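Local atomic coordinates of taurocyamine kinase (Schistosoma mansoni, PDB entry 4WOD), a protein that reversibly transfers a phosphoryl group between ATP and taurocyamine, with magnesium as cofactor. Residues Cys424-Ser434 with Lys624-Leu635; Phe494-Arg505 with Trp581-Arg589. The protein carries 4 engineered substitutions. All blocks are in the same frame, centred on the assembly; numbering follows the deposited sequence.

Interaction 1 (Cys424-Ser434 with Lys624-Leu635)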
loop_
_atom_site.group_PDB
_atom_site.type_symbol
_atom_site.label_atom_id
_atom_site.label_comp_id
_atom_site.label_asym_id
_atom_site.label_seq_id
_atom_site.Cartn_x
_atom_site.Cartn_y
_atom_site.Cartn_z
ATOM N N CYS A 424 -14.368 1.894 15.085
ATOM C CA CYS A 424 -13.799 1.534 16.398
ATOM C C CYS A 424 -12.265 1.566 16.404
ATOM O O CYS A 424 -11.630 1.346 15.379
ATOM C CB CYS A 424 -14.291 0.148 16.842
ATOM S SG CYS A 424 -15.990 0.151 17.500
ATOM N N PRO A 425 -11.663 1.854 17.566
ATOM C CA PRO A 425 -10.201 1.843 17.627
ATOM C C PRO A 425 -9.659 0.422 17.762
ATOM O O PRO A 425 -10.444 -0.528 17.929
ATOM C CB PRO A 425 -9.897 2.657 18.891
ATOM C CG PRO A 425 -11.076 2.380 19.771
ATOM C CD PRO A 425 -12.267 2.280 18.840
ATOM N N ARG A 426 -8.336 0.298 17.696
ATOM C CA ARG A 426 -7.639 -0.971 17.904
ATOM C C ARG A 426 -6.559 -0.798 18.979
ATOM O O ARG A 426 -5.575 -0.109 18.755
ATOM C CB ARG A 426 -7.003 -1.466 16.603
ATOM C CG ARG A 426 -7.964 -1.596 15.421
ATOM C CD ARG A 426 -9.028 -2.636 15.654
ATOM N NE ARG A 426 -9.662 -3.047 14.397
ATOM C CZ ARG A 426 -10.706 -2.447 13.838
ATOM N NH1 ARG A 426 -11.264 -1.396 14.421
ATOM N NH2 ARG A 426 -11.195 -2.907 12.685
ATOM N N THR A 427 -6.727 -1.453 20.126
ATOM C CA THR A 427 -5.848 -1.242 21.274
ATOM C C THR A 427 -4.475 -1.939 21.109
ATOM O O THR A 427 -4.302 -2.784 20.223
ATOM C CB THR A 427 -6.536 -1.725 22.556
ATOM O OG1 THR A 427 -6.803 -3.131 22.445
ATOM C CG2 THR A 427 -7.873 -0.976 22.756
ATOM N N GLY A 428 -3.504 -1.565 21.949
ATOM C CA GLY A 428 -2.140 -2.072 21.826
ATOM C C GLY A 428 -1.790 -3.205 22.788
ATOM O O GLY A 428 -0.858 -3.961 22.548
ATOM N N GLU A 429 -2.533 -3.307 23.876
ATOM C CA GLU A 429 -2.358 -4.382 24.866
ATOM C C GLU A 429 -3.495 -4.294 25.881
ATOM O O GLU A 429 -4.185 -3.279 25.947
ATOM C CB GLU A 429 -0.999 -4.281 25.570
ATOM C CG GLU A 429 -0.846 -3.076 26.486
ATOM C CD GLU A 429 0.389 -3.200 27.358
ATOM O OE1 GLU A 429 0.612 -4.305 27.900
ATOM O OE2 GLU A 429 1.159 -2.219 27.475
ATOM N N ALA A 430 -3.666 -5.333 26.690
ATOM C CA ALA A 430 -4.757 -5.403 27.639
ATOM C C ALA A 430 -4.777 -4.207 28.570
ATOM O O ALA A 430 -5.852 -3.746 28.954
ATOM C CB ALA A 430 -4.677 -6.698 28.460
ATOM N N GLU A 431 -3.591 -3.717 28.931
ATOM C CA GLU A 431 -3.476 -2.634 29.910
ATOM C C GLU A 431 -4.122 -1.339 29.396
ATOM O O GLU A 431 -4.467 -0.439 30.169
ATOM C CB GLU A 431 -2.007 -2.392 30.267
ATOM C CG GLU A 431 -1.812 -1.422 31.433
ATOM C CD GLU A 431 -0.351 -1.118 31.699
ATOM O OE1 GLU A 431 0.437 -2.078 31.817
ATOM O OE2 GLU A 431 0.015 0.078 31.780
ATOM N N CYS A 432 -4.285 -1.256 28.086
ATOM C CA CYS A 432 -4.950 -0.112 27.477
ATOM C C CYS A 432 -6.321 0.141 28.110
ATOM O O CYS A 432 -6.734 1.300 28.270
ATOM C CB CYS A 432 -5.076 -0.329 25.962
ATOM S SG CYS A 432 -3.533 -0.064 25.061
ATOM N N TYR A 433 -7.006 -0.938 28.506
ATOM C CA TYR A 433 -8.352 -0.815 29.041
ATOM C C TYR A 433 -8.408 -0.316 30.490
ATOM O O TYR A 433 -9.486 -0.107 31.031
ATOM C CB TYR A 433 -9.092 -2.153 28.936
ATOM C CG TYR A 433 -9.401 -2.519 27.499
ATOM C CD1 TYR A 433 -10.527 -2.005 26.855
ATOM C CD2 TYR A 433 -8.555 -3.352 26.778
ATOM C CE1 TYR A 433 -10.828 -2.344 25.533
ATOM C CE2 TYR A 433 -8.832 -3.679 25.440
ATOM C CZ TYR A 433 -9.967 -3.179 24.831
ATOM O OH TYR A 433 -10.241 -3.514 23.502
ATOM N N SER A 434 -7.268 -0.139 31.122
ATOM C CA SER A 434 -7.271 0.567 32.393
ATOM C C SER A 434 -6.527 1.896 32.240
ATOM O O SER A 434 -7.010 2.918 32.714
ATOM C CB SER A 434 -6.665 -0.297 33.510
ATOM O OG SER A 434 -5.279 -0.497 33.312
ATOM N N LYS A 624 -14.123 -5.906 34.544
ATOM C CA LYS A 624 -14.999 -4.957 33.862
ATOM C C LYS A 624 -15.596 -5.540 32.562
ATOM O O LYS A 624 -16.820 -5.551 32.380
ATOM C CB LYS A 624 -14.232 -3.661 33.526
ATOM C CG LYS A 624 -13.506 -2.987 34.712
ATOM C CD LYS A 624 -12.882 -1.623 34.333
ATOM C CE LYS A 624 -11.618 -1.760 33.490
ATOM N NZ LYS A 624 -10.414 -2.263 34.226
ATOM N N TYR A 625 -14.736 -6.033 31.668
ATOM C CA TYR A 625 -15.168 -6.310 30.286
ATOM C C TYR A 625 -15.167 -7.780 29.845
ATOM O O TYR A 625 -15.456 -8.058 28.682
ATOM C CB TYR A 625 -14.296 -5.512 29.301
ATOM C CG TYR A 625 -14.205 -4.039 29.637
ATOM C CD1 TYR A 625 -15.357 -3.278 29.821
ATOM C CD2 TYR A 625 -12.967 -3.420 29.802
ATOM C CE1 TYR A 625 -15.280 -1.930 30.145
ATOM C CE2 TYR A 625 -12.880 -2.077 30.120
ATOM C CZ TYR A 625 -14.034 -1.340 30.298
ATOM O OH TYR A 625 -13.935 -0.004 30.621
ATOM N N GLY A 626 -14.836 -8.723 30.723
ATOM C CA GLY A 626 -14.782 -10.118 30.275
ATOM C C GLY A 626 -13.515 -10.386 29.471
ATOM O O GLY A 626 -12.465 -9.841 29.801
ATOM N N TYR A 627 -13.587 -11.215 28.422
ATOM C CA TYR A 627 -12.384 -11.481 27.642
ATOM C C TYR A 627 -11.923 -10.215 26.916
ATOM O O TYR A 627 -12.715 -9.477 26.316
ATOM C CB TYR A 627 -12.580 -12.663 26.664
ATOM C CG TYR A 627 -12.563 -13.983 27.424
ATOM C CD1 TYR A 627 -11.384 -14.464 27.973
ATOM C CD2 TYR A 627 -13.730 -14.699 27.643
ATOM C CE1 TYR A 627 -11.356 -15.647 28.691
ATOM C CE2 TYR A 627 -13.727 -15.880 28.366
ATOM C CZ TYR A 627 -12.536 -16.348 28.888
ATOM O OH TYR A 627 -12.523 -17.515 29.615
ATOM N N ILE A 628 -10.634 -9.947 27.041
ATOM C CA ILE A 628 -10.014 -8.783 26.412
ATOM C C ILE A 628 -9.572 -9.106 24.995
ATOM O O ILE A 628 -9.012 -10.176 24.741
ATOM C CB ILE A 628 -8.811 -8.300 27.243
ATOM C CG1 ILE A 628 -9.321 -7.762 28.579
ATOM C CG2 ILE A 628 -7.984 -7.237 26.471
ATOM C CD1 ILE A 628 -8.270 -7.786 29.651
ATOM N N THR A 629 -9.860 -8.189 24.075
ATOM C CA THR A 629 -9.516 -8.329 22.668
ATOM C C THR A 629 -8.961 -7.000 22.159
ATOM O O THR A 629 -9.140 -5.941 22.783
ATOM C CB THR A 629 -10.740 -8.756 21.794
ATOM O OG1 THR A 629 -11.773 -7.766 21.867
ATOM C CG2 THR A 629 -11.322 -10.089 22.275
ATOM N N CYS A 630 -8.279 -7.065 21.027
ATOM C CA CYS A 630 -7.726 -5.874 20.401
ATOM C C CYS A 630 -8.791 -4.805 20.114
ATOM O O CYS A 630 -8.641 -3.654 20.527
ATOM C CB CYS A 630 -6.997 -6.274 19.122
ATOM S SG CYS A 630 -6.319 -4.918 18.202
ATOM N N CYS A 631 -9.847 -5.166 19.392
ATOM C CA CYS A 631 -10.940 -4.232 19.160
ATOM C C CYS A 631 -11.944 -4.276 20.316
ATOM O O CYS A 631 -12.342 -5.354 20.764
ATOM C CB CYS A 631 -11.643 -4.538 17.826
ATOM S SG CYS A 631 -12.789 -3.253 17.276
ATOM N N PRO A 632 -12.345 -3.101 20.819
ATOM C CA PRO A 632 -13.318 -3.034 21.912
ATOM C C PRO A 632 -14.691 -3.572 21.493
ATOM O O PRO A 632 -15.511 -3.855 22.338
ATOM C CB PRO A 632 -13.388 -1.539 22.240
ATOM C CG PRO A 632 -12.145 -0.955 21.683
ATOM C CD PRO A 632 -11.806 -1.774 20.475
ATOM N N SER A 633 -14.932 -3.707 20.196
ATOM C CA SER A 633 -16.197 -4.235 19.718
ATOM C C SER A 633 -16.360 -5.717 20.069
ATOM O O SER A 633 -17.487 -6.241 20.087
ATOM C CB SER A 633 -16.305 -4.055 18.203
ATOM O OG SER A 633 -15.405 -4.922 17.531
ATOM N N ASN A 634 -15.240 -6.393 20.334
ATOM C CA ASN A 634 -15.277 -7.838 20.533
ATOM C C ASN A 634 -14.938 -8.363 21.925
ATOM O O ASN A 634 -14.473 -9.495 22.073
ATOM C CB ASN A 634 -14.375 -8.509 19.516
ATOM C CG ASN A 634 -15.165 -9.329 18.531
ATOM O OD1 ASN A 634 -15.633 -10.417 18.857
ATOM N ND2 ASN A 634 -15.357 -8.793 17.321
ATOM N N LEU A 635 -15.189 -7.541 22.938
ATOM C CA LEU A 635 -15.100 -7.923 24.346
ATOM C C LEU A 635 -16.235 -8.798 24.908
ATOM O O LEU A 635 -17.178 -9.154 24.208
ATOM C CB LEU A 635 -15.046 -6.650 25.199
ATOM C CG LEU A 635 -13.986 -5.627 24.843
ATOM C CD1 LEU A 635 -14.317 -4.298 25.567
ATOM C CD2 LEU A 635 -12.601 -6.130 25.236
HETATM O O HOH W 1 -11.484 0.913 29.248
#
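Tyr433 lays its ring across the loop 628-635, and its hydroxyl gives a hydrogen bond to the carbonyl of Thr629 (OH to O 2.8 Å), approaching from 20° off the carbonyl plane. CG stands beside the backbone N and opposite the carbonyl carbon, which sends the ring from the short helix that holds it onto the loop. Apolar groups then line it: CG2 of Ile628 lies 3.8 Å from CE2 of Tyr433, the two side chains running past each other in opposite directions, while the methyls of Leu635 meet the CE1 and CZ region and Pro632 sits at the ring edge. Tyr625 crosses Tyr433 with planes inclined at 61°, and presents CE2 to its CB. A tyrosine suits this place because its long ring packs among Ile628, Leu635 and Pro632 while the hydroxyl at its end meets a backbone carbonyl. One water donates to both Tyr433 O and Tyr625 OH, and the latter also bonds Asp441 of helix 437-448.

Farther along, Thr427 grips Cys630 O twice. Its N-H points to that oxygen from above the carbonyl plane (N to O 2.9 Å), whereas OG1 meets it in plane, on a lone pair, at 2.7 Å from Cys630 O. The threonine hydroxyl is set between its own N and carbonyl carbon (chi1 61°), on the same side as the amide, so one residue supplies both donors. Beyond it, Cys631 SG lies over one face of the Arg426 guanidinium, 3.7 Å from NH1, and CB of Cys424 touches the same sulfur. Cys631 is predicted to be the active-site residue of this repeat, consistent with the reactive cysteine of phosphagen kinases; the contact thus joins a loop of the N-terminal domain to the cysteine loop of the catalytic domain.

Interaction 2 (Phe494-Arg505 with Trp581-Arg589)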
loop_
_atom_site.group_PDB
_atom_site.type_symbol
_atom_site.label_atom_id
_atom_site.label_comp_id
_atom_site.label_asym_id
_atom_site.label_seq_id
_atom_site.Cartn_x
_atom_site.Cartn_y
_atom_site.Cartn_z
ATOM N N PHE A 494 1.417 -10.539 26.473
ATOM C CA PHE A 494 1.830 -10.080 25.146
ATOM C C PHE A 494 1.140 -8.807 24.677
ATOM O O PHE A 494 -0.082 -8.648 24.814
ATOM C CB PHE A 494 1.577 -11.183 24.106
ATOM C CG PHE A 494 2.473 -12.376 24.274
ATOM C CD1 PHE A 494 3.716 -12.425 23.644
ATOM C CD2 PHE A 494 2.111 -13.415 25.113
ATOM C CE1 PHE A 494 4.554 -13.515 23.821
ATOM C CE2 PHE A 494 2.939 -14.497 25.288
ATOM C CZ PHE A 494 4.161 -14.548 24.646
ATOM N N LEU A 495 1.926 -7.924 24.074
ATOM C CA LEU A 495 1.381 -6.838 23.291
ATOM C C LEU A 495 0.496 -7.429 22.186
ATOM O O LEU A 495 0.720 -8.557 21.742
ATOM C CB LEU A 495 2.495 -5.997 22.675
ATOM C CG LEU A 495 3.354 -5.240 23.677
ATOM C CD1 LEU A 495 4.399 -4.398 22.929
ATOM C CD2 LEU A 495 2.450 -4.373 24.540
ATOM N N PHE A 496 -0.507 -6.679 21.765
ATOM C CA PHE A 496 -1.443 -7.153 20.721
ATOM C C PHE A 496 -0.832 -7.103 19.314
ATOM O O PHE A 496 0.209 -6.469 19.125
ATOM C CB PHE A 496 -2.735 -6.331 20.792
ATOM C CG PHE A 496 -3.544 -6.598 22.016
ATOM C CD1 PHE A 496 -3.228 -7.663 22.863
ATOM C CD2 PHE A 496 -4.628 -5.784 22.334
ATOM C CE1 PHE A 496 -3.999 -7.917 23.998
ATOM C CE2 PHE A 496 -5.383 -6.025 23.453
ATOM C CZ PHE A 496 -5.067 -7.095 24.292
ATOM N N PRO A 497 -1.463 -7.782 18.310
ATOM C CA PRO A 497 -0.812 -7.863 16.994
ATOM C C PRO A 497 -0.664 -6.513 16.304
ATOM O O PRO A 497 -0.050 -6.450 15.262
ATOM C CB PRO A 497 -1.740 -8.785 16.176
ATOM C CG PRO A 497 -2.455 -9.629 17.225
ATOM C CD PRO A 497 -2.640 -8.674 18.411
ATOM N N THR A 498 -1.233 -5.463 16.881
ATOM C CA THR A 498 -1.127 -4.125 16.313
ATOM C C THR A 498 0.306 -3.592 16.439
ATOM O O THR A 498 0.915 -3.205 15.444
ATOM C CB THR A 498 -2.110 -3.150 17.005
ATOM O OG1 THR A 498 -2.043 -3.342 18.419
ATOM C CG2 THR A 498 -3.563 -3.366 16.522
ATOM N N ILE A 499 0.852 -3.613 17.658
ATOM C CA ILE A 499 2.087 -2.911 17.944
ATOM C C ILE A 499 3.220 -3.824 18.380
ATOM O O ILE A 499 4.370 -3.385 18.452
ATOM C CB ILE A 499 1.855 -1.805 19.039
ATOM C CG1 ILE A 499 1.594 -2.419 20.427
ATOM C CG2 ILE A 499 0.712 -0.926 18.630
ATOM C CD1 ILE A 499 1.570 -1.374 21.563
ATOM N N MET A 500 2.910 -5.099 18.619
ATOM C CA MET A 500 3.885 -6.020 19.190
ATOM C C MET A 500 5.111 -6.138 18.285
ATOM O O MET A 500 5.040 -5.892 17.069
ATOM C CB MET A 500 3.265 -7.409 19.424
ATOM C CG MET A 500 2.919 -8.106 18.135
ATOM S SD MET A 500 1.829 -9.513 18.417
ATOM C CE MET A 500 2.798 -10.510 19.532
ATOM N N SER A 501 6.233 -6.499 18.886
ATOM C CA SER A 501 7.490 -6.568 18.145
ATOM C C SER A 501 7.559 -7.881 17.391
ATOM O O SER A 501 6.710 -8.763 17.592
ATOM C CB SER A 501 8.690 -6.426 19.070
ATOM O OG SER A 501 8.952 -7.624 19.795
ATOM N N LYS A 502 8.565 -7.999 16.527
ATOM C CA LYS A 502 8.788 -9.228 15.754
ATOM C C LYS A 502 9.159 -10.386 16.674
ATOM O O LYS A 502 8.664 -11.502 16.509
ATOM C CB LYS A 502 9.874 -9.009 14.709
ATOM C CG LYS A 502 10.156 -10.222 13.816
ATOM C CD LYS A 502 11.071 -9.855 12.663
ATOM C CE LYS A 502 12.360 -10.639 12.729
ATOM N NZ LYS A 502 13.211 -10.391 11.527
ATOM N N THR A 503 10.030 -10.115 17.644
ATOM C CA THR A 503 10.394 -11.124 18.639
ATOM C C THR A 503 9.174 -11.542 19.480
ATOM O O THR A 503 9.024 -12.727 19.810
ATOM C CB THR A 503 11.537 -10.611 19.550
ATOM O OG1 THR A 503 12.718 -10.449 18.759
ATOM C CG2 THR A 503 11.829 -11.593 20.673
ATOM N N ASP A 504 8.311 -10.576 19.811
ATOM C CA ASP A 504 7.032 -10.847 20.478
ATOM C C ASP A 504 6.222 -11.858 19.677
ATOM O O ASP A 504 5.724 -12.827 20.239
ATOM C CB ASP A 504 6.187 -9.568 20.656
ATOM C CG ASP A 504 6.804 -8.568 21.618
ATOM O OD1 ASP A 504 7.653 -8.991 22.436
ATOM O OD2 ASP A 504 6.411 -7.359 21.570
ATOM N N ARG A 505 6.104 -11.623 18.371
ATOM C CA ARG A 505 5.309 -12.487 17.499
ATOM C C ARG A 505 5.856 -13.897 17.454
ATOM O O ARG A 505 5.087 -14.865 17.502
ATOM C CB ARG A 505 5.250 -11.943 16.080
ATOM C CG ARG A 505 4.569 -10.598 15.932
ATOM C CD ARG A 505 4.167 -10.355 14.479
ATOM N NE ARG A 505 3.921 -8.937 14.246
ATOM C CZ ARG A 505 2.728 -8.356 14.291
ATOM N NH1 ARG A 505 1.638 -9.067 14.544
ATOM N NH2 ARG A 505 2.625 -7.058 14.068
ATOM N N TRP A 581 -6.913 -19.125 13.671
ATOM C CA TRP A 581 -6.034 -18.163 13.004
ATOM C C TRP A 581 -5.110 -17.558 14.054
ATOM O O TRP A 581 -5.580 -17.042 15.070
ATOM C CB TRP A 581 -6.839 -17.054 12.323
ATOM C CG TRP A 581 -7.109 -17.249 10.862
ATOM C CD1 TRP A 581 -6.650 -16.474 9.825
ATOM C CD2 TRP A 581 -7.914 -18.278 10.267
ATOM N NE1 TRP A 581 -7.117 -16.968 8.624
ATOM C CE2 TRP A 581 -7.897 -18.070 8.870
ATOM C CE3 TRP A 581 -8.642 -19.357 10.780
ATOM C CZ2 TRP A 581 -8.584 -18.903 7.981
ATOM C CZ3 TRP A 581 -9.330 -20.180 9.896
ATOM C CH2 TRP A 581 -9.291 -19.951 8.513
ATOM N N VAL A 582 -3.810 -17.582 13.800
ATOM C CA VAL A 582 -2.841 -17.144 14.799
ATOM C C VAL A 582 -2.325 -15.747 14.460
ATOM O O VAL A 582 -1.789 -15.514 13.371
ATOM C CB VAL A 582 -1.675 -18.137 14.916
ATOM C CG1 VAL A 582 -0.651 -17.646 15.925
ATOM C CG2 VAL A 582 -2.203 -19.514 15.336
ATOM N N CYS A 583 -2.551 -14.818 15.387
ATOM C CA CYS A 583 -1.978 -13.480 15.323
ATOM C C CYS A 583 -2.393 -12.640 14.107
ATOM O O CYS A 583 -1.548 -11.962 13.495
ATOM C CB CYS A 583 -0.449 -13.566 15.362
ATOM S SG CYS A 583 0.321 -12.009 15.859
ATOM N N GLU A 584 -3.673 -12.660 13.760
ATOM C CA GLU A 584 -4.190 -11.721 12.761
ATOM C C GLU A 584 -4.520 -10.378 13.435
ATOM O O GLU A 584 -3.640 -9.515 13.576
ATOM C CB GLU A 584 -5.422 -12.279 12.045
ATOM C CG GLU A 584 -5.870 -11.398 10.902
ATOM C CD GLU A 584 -6.935 -12.046 10.041
ATOM O OE1 GLU A 584 -6.735 -12.098 8.806
ATOM O OE2 GLU A 584 -7.965 -12.498 10.599
ATOM N N GLU A 585 -5.767 -10.198 13.863
ATOM C CA GLU A 585 -6.109 -8.993 14.632
ATOM C C GLU A 585 -5.991 -9.253 16.125
ATOM O O GLU A 585 -5.511 -8.407 16.884
ATOM C CB GLU A 585 -7.516 -8.504 14.315
ATOM C CG GLU A 585 -7.895 -7.232 15.063
ATOM C CD GLU A 585 -9.280 -6.740 14.698
ATOM O OE1 GLU A 585 -9.464 -6.304 13.544
ATOM O OE2 GLU A 585 -10.185 -6.792 15.557
ATOM N N ASP A 586 -6.446 -10.430 16.540
ATOM C CA ASP A 586 -6.288 -10.875 17.910
ATOM C C ASP A 586 -5.241 -11.965 17.901
ATOM O O ASP A 586 -4.984 -12.571 16.832
ATOM C CB ASP A 586 -7.615 -11.403 18.481
ATOM C CG ASP A 586 -8.587 -10.292 18.838
ATOM O OD1 ASP A 586 -8.161 -9.322 19.503
ATOM O OD2 ASP A 586 -9.774 -10.394 18.469
ATOM N N HIS A 587 -4.665 -12.243 19.076
ATOM C CA HIS A 587 -3.670 -13.298 19.185
ATOM C C HIS A 587 -4.226 -14.592 18.603
ATOM O O HIS A 587 -3.508 -15.334 17.951
ATOM C CB HIS A 587 -3.238 -13.518 20.631
ATOM C CG HIS A 587 -2.449 -12.375 21.198
ATOM N ND1 HIS A 587 -2.393 -12.103 22.548
ATOM C CD2 HIS A 587 -1.719 -11.414 20.589
ATOM C CE1 HIS A 587 -1.653 -11.025 22.751
ATOM N NE2 HIS A 587 -1.224 -10.592 21.577
ATOM N N MET A 588 -5.501 -14.839 18.856
ATOM C CA MET A 588 -6.193 -15.993 18.262
ATOM C C MET A 588 -7.633 -15.702 17.889
ATOM O O MET A 588 -8.340 -14.972 18.587
ATOM C CB MET A 588 -6.183 -17.184 19.216
ATOM C CG MET A 588 -4.859 -17.850 19.437
ATOM S SD MET A 588 -5.122 -19.201 20.644
ATOM C CE MET A 588 -5.386 -18.296 22.152
ATOM N N ARG A 589 -8.074 -16.295 16.783
ATOM C CA ARG A 589 -9.491 -16.418 16.495
ATOM C C ARG A 589 -9.696 -17.929 16.475
ATOM O O ARG A 589 -9.043 -18.617 15.699
ATOM C CB ARG A 589 -9.886 -15.738 15.163
ATOM C CG ARG A 589 -11.383 -15.823 14.844
ATOM C CD ARG A 589 -11.869 -14.929 13.664
ATOM N NE ARG A 589 -10.811 -14.554 12.718
ATOM C CZ ARG A 589 -10.761 -14.949 11.444
ATOM N NH1 ARG A 589 -11.696 -15.752 10.952
ATOM N NH2 ARG A 589 -9.768 -14.556 10.659
#
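His587, Pro497 and Cys583 bury the most surface here, and the histidine supplies the one hydrogen bond between the segments. Its NE2 donates to Leu495 O at 2.8 Å, the oxygen lying close to the imidazole plane although the donor stands 41° above the plane of the carbonyl. ND1 accepts from Val491 N, so both nitrogens are engaged and the rotation of the imidazole is fixed. A histidine suits this place because a ring that is probably neutral, with its proton on NE2, can hold two points of the 491-495 run at once. Phe496 turns the edge of its ring toward the imidazole face in an offset edge-to-face pair, planes at 79°, and CB of Phe494 comes within 3.5 Å of His587 CE1.

Pro497 is wedged into the turn between strands 578-582 and 588-595. Its CD packs 3.6 Å from His587 CD2, its CB lies 3.3 Å from Glu584 O, and CG and CD both abut Glu585 O, a buried carbonyl that has no polar partner in the model. The compact, rigid pyrrolidine ring offers a smooth apolar surface to this bend.

Cys583 extends SG opposite its own backbone N (chi1 -160°), so that the sulfur meets Pro497 and Met500 and sits at the edge of the Arg505 guanidinium, 3.5 Å from NH1. Met500 CG covers one guanidinium face, and NH2 of Arg505 bonds Pro497 O (3.0 Å). The 583-587 turn closes a beta hairpin of the antiparallel sheet, and the loop leading into helix 502-517 packs against it. The active site is close: Arg589 is predicted to bind ATP, and Glu585, its side chain about 4 Å from that of Cys631, is probably the counterpart of Glu222, which lines the arginine pocket of the first repeat.

In the fold
Both interactions are largely buried and belong to the second repeat, their centres about 13 Å apart. Interaction 1 joins the N-terminal domain to the catalytic domain and has the larger buried surface, with three direct hydrogen bonds and a tyrosine ring at its heart; interaction 2 lies within the range of the catalytic domain and relies on a proline wedge, a cysteine and one histidine bond. The two meet directly: Asp586 OD1 probably accepts from Cys630 N, and Gly428 O from Phe496 N, while Phe496 packs on Thr427. The hairpin turn 583-587 thus lies against the predicted active-site cysteine loop, and Glu585 touches Cys631.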